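PDB 6ZP9: PrimPol AEP domain (PP-N190) from Cyanophage S-2L, which probably primes and extends phage DNA as an archaeo-eukaryotic primase-type polymerase, in a virus that replaces adenine with 2-aminoadenine. Local coordinates for residues 59-63 / 64-68. Sequence-based numbering, arbitrary orientation. Where two conformers were deposited one is given.
Sequences QDAVT and QGFNS
A61 O takes two backbone N-H groups as helix 55-64 ends. G65 N reaches it at 3.1 Å in the last i to i-4 bond of the helix and F66 N at 3.0 Å, the latter nearly straight (N-H...O 167°), and the two donors come from opposite faces of the carbonyl plane. The F66 N bond to A61 O and a weak one from G65 N to V62 O, with G65 at positive phi (120°), make a Schellman motif. V62 O also accepts from the side-chain NE2 of Q170, which bonds to F66 O as well. One residue earlier, Q64 N makes the preceding helical bond, to D60 O (3.0 Å).

The same two residues are joined again through their side chains. In one of its two conformers Q64, extended beyond CG, folds back along the helix so that NE2 donates to D60 OD1 at 3.1 Å. There the acceptor lies close to the amide plane, but the amide meets OD1 from above the carboxylate, the two planes being 66° apart. F66 turns its ring edge to A61 O (CD1 to O 3.5 Å), while its CB packs against A61 CB. V62 CG2 lies 3.7 Å from S68 OG, a hydroxyl hydrogen-bonded to Y35 OH.

The turn thus drops the chain from helix 55-64 into strand 67-71, between strands 34-38 and 161-163 of the antiparallel sheet, with A61 and F66 packed on A37 and W49.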
ATOM      1  N   GLN A  59      12.404  -2.006  13.758  1.00 17.36           N
ATOM      2  CA  GLN A  59      12.923  -1.232  14.880  1.00 17.68           C
ATOM      3  C   GLN A  59      14.197  -0.486  14.498  1.00 19.86           C
ATOM      4  O   GLN A  59      14.341   0.710  14.779  1.00 19.98           O
ATOM      5  CB  GLN A  59      13.177  -2.155  16.075  1.00 19.24           C
ATOM      6  CG  GLN A  59      13.765  -1.440  17.282  1.00 20.86           C
ATOM      7  CD  GLN A  59      12.750  -0.548  17.973  1.00 24.45           C
ATOM      8  OE1 GLN A  59      11.539  -0.703  17.800  1.00 24.50           O
ATOM      9  NE2 GLN A  59      13.240   0.394  18.758  1.00 30.02           N
ATOM     10  N   ASP A  60      15.121  -1.183  13.826  1.00 16.82           N
ATOM     11  CA  ASP A  60      16.399  -0.598  13.432  1.00 20.99           C
ATOM     12  C   ASP A  60      16.226   0.471  12.355  1.00 18.88           C
ATOM     13  O   ASP A  60      16.849   1.537  12.424  1.00 21.17           O
ATOM     14  CB  ASP A  60      17.331  -1.701  12.936  1.00 24.07           C
ATOM     15  CG  ASP A  60      18.778  -1.248  12.843  1.00 34.36           C
ATOM     16  OD1 ASP A  60      19.144  -0.281  13.543  1.00 33.80           O
ATOM     17  OD2 ASP A  60      19.554  -1.866  12.080  1.00 36.16           O
ATOM     18  N   ALA A  61      15.395   0.202  11.345  1.00 16.45           N
ATOM     19  CA  ALA A  61      15.206   1.177  10.275  1.00 17.39           C
ATOM     20  C   ALA A  61      14.528   2.449  10.782  1.00 16.10           C
ATOM     21  O   ALA A  61      14.928   3.561  10.416  1.00 17.10           O
ATOM     22  CB  ALA A  61      14.393   0.554   9.137  1.00 15.52           C
ATOM     23  N   VAL A  62      13.499   2.310  11.623  1.00 17.19           N
ATOM     24  CA  VAL A  62      12.766   3.482  12.095  1.00 15.71           C
ATOM     25  C   VAL A  62      13.651   4.355  12.978  1.00 16.98           C
ATOM     26  O   VAL A  62      13.712   5.576  12.803  1.00 20.95           O
ATOM     27  CB  VAL A  62      11.484   3.063  12.834  1.00 16.39           C
ATOM     28  CG1 VAL A  62      10.862   4.268  13.537  1.00 19.57           C
ATOM     29  CG2 VAL A  62      10.488   2.425  11.858  1.00 16.87           C
ATOM     30  N   THR A  63      14.356   3.750  13.938  1.00 20.61           N
ATOM     31  CA  THR A  63      15.214   4.568  14.796  1.00 20.55           C
ATOM     32  C   THR A  63      16.367   5.197  14.018  1.00 19.98           C
ATOM     33  O   THR A  63      16.828   6.283  14.381  1.00 23.25           O
ATOM     34  CB  THR A  63      15.762   3.748  15.964  1.00 25.27           C
ATOM     35  OG1 THR A  63      16.571   2.682  15.458  1.00 28.00           O
ATOM     36  CG2 THR A  63      14.641   3.165  16.797  1.00 24.23           C
ATOM     37  N   GLN A  64      16.864   4.534  12.946  0.64 19.40           N
ATOM     38  CA  GLN A  64      17.903   5.141  12.117  0.64 20.54           C
ATOM     39  C   GLN A  64      17.373   6.303  11.290  0.64 20.53           C
ATOM     40  O   GLN A  64      18.154   7.177  10.899  0.64 21.65           O
ATOM     41  CB  GLN A  64      18.548   4.114  11.224  0.64 20.11           C
ATOM     42  CG  GLN A  64      19.708   3.393  11.865  0.64 24.34           C
ATOM     43  CD  GLN A  64      20.427   2.483  10.891  0.64 25.73           C
ATOM     44  OE1 GLN A  64      20.854   2.910   9.808  0.64 25.98           O
ATOM     45  NE2 GLN A  64      20.542   1.208  11.255  0.64 27.96           N
ATOM     46  N   GLY A  65      16.077   6.329  10.996  1.00 20.12           N
ATOM     47  CA  GLY A  65      15.490   7.469  10.318  1.00 19.16           C
ATOM     48  C   GLY A  65      14.842   7.179   8.977  1.00 17.05           C
ATOM     49  O   GLY A  65      14.543   8.117   8.240  1.00 18.29           O
ATOM     50  N   PHE A  66      14.615   5.906   8.643  1.00 16.55           N
ATOM     51  CA  PHE A  66      14.033   5.545   7.355  1.00 16.04           C
ATOM     52  C   PHE A  66      12.507   5.601   7.405  1.00 15.41           C
ATOM     53  O   PHE A  66      11.894   5.441   8.462  1.00 16.54           O
ATOM     54  CB  PHE A  66      14.455   4.130   6.943  1.00 16.30           C
ATOM     55  CG  PHE A  66      15.907   3.993   6.558  1.00 16.49           C
ATOM     56  CD1 PHE A  66      16.893   3.875   7.530  1.00 17.41           C
ATOM     57  CD2 PHE A  66      16.280   3.938   5.227  1.00 16.56           C
ATOM     58  CE1 PHE A  66      18.220   3.726   7.179  1.00 17.69           C
ATOM     59  CE2 PHE A  66      17.606   3.796   4.868  1.00 17.17           C
ATOM     60  CZ  PHE A  66      18.580   3.683   5.850  1.00 18.38           C
ATOM     61  N   ASN A  67      11.893   5.812   6.242  1.00 15.13           N
ATOM     62  CA  ASN A  67      10.465   5.568   6.097  1.00 14.53           C
ATOM     63  C   ASN A  67      10.235   4.093   5.748  1.00 14.49           C
ATOM     64  O   ASN A  67      11.124   3.399   5.247  1.00 15.01           O
ATOM     65  CB  ASN A  67       9.852   6.476   5.028  1.00 17.06           C
ATOM     66  CG  ASN A  67       9.624   7.905   5.521  1.00 17.79           C
ATOM     67  OD1 ASN A  67       9.153   8.128   6.634  1.00 19.58           O
ATOM     68  ND2 ASN A  67       9.928   8.878   4.671  1.00 19.53           N
ATOM     69  N   SER A  68       9.021   3.618   6.022  1.00 13.59           N
ATOM     70  CA  SER A  68       8.718   2.194   6.031  1.00 13.23           C
ATOM     71  C   SER A  68       7.679   1.861   4.973  1.00 12.84           C
ATOM     72  O   SER A  68       6.632   2.513   4.906  1.00 13.95           O
ATOM     73  CB  SER A  68       8.198   1.761   7.401  1.00 13.02           C
ATOM     74  OG  SER A  68       9.175   1.973   8.405  1.00 15.76           O
TER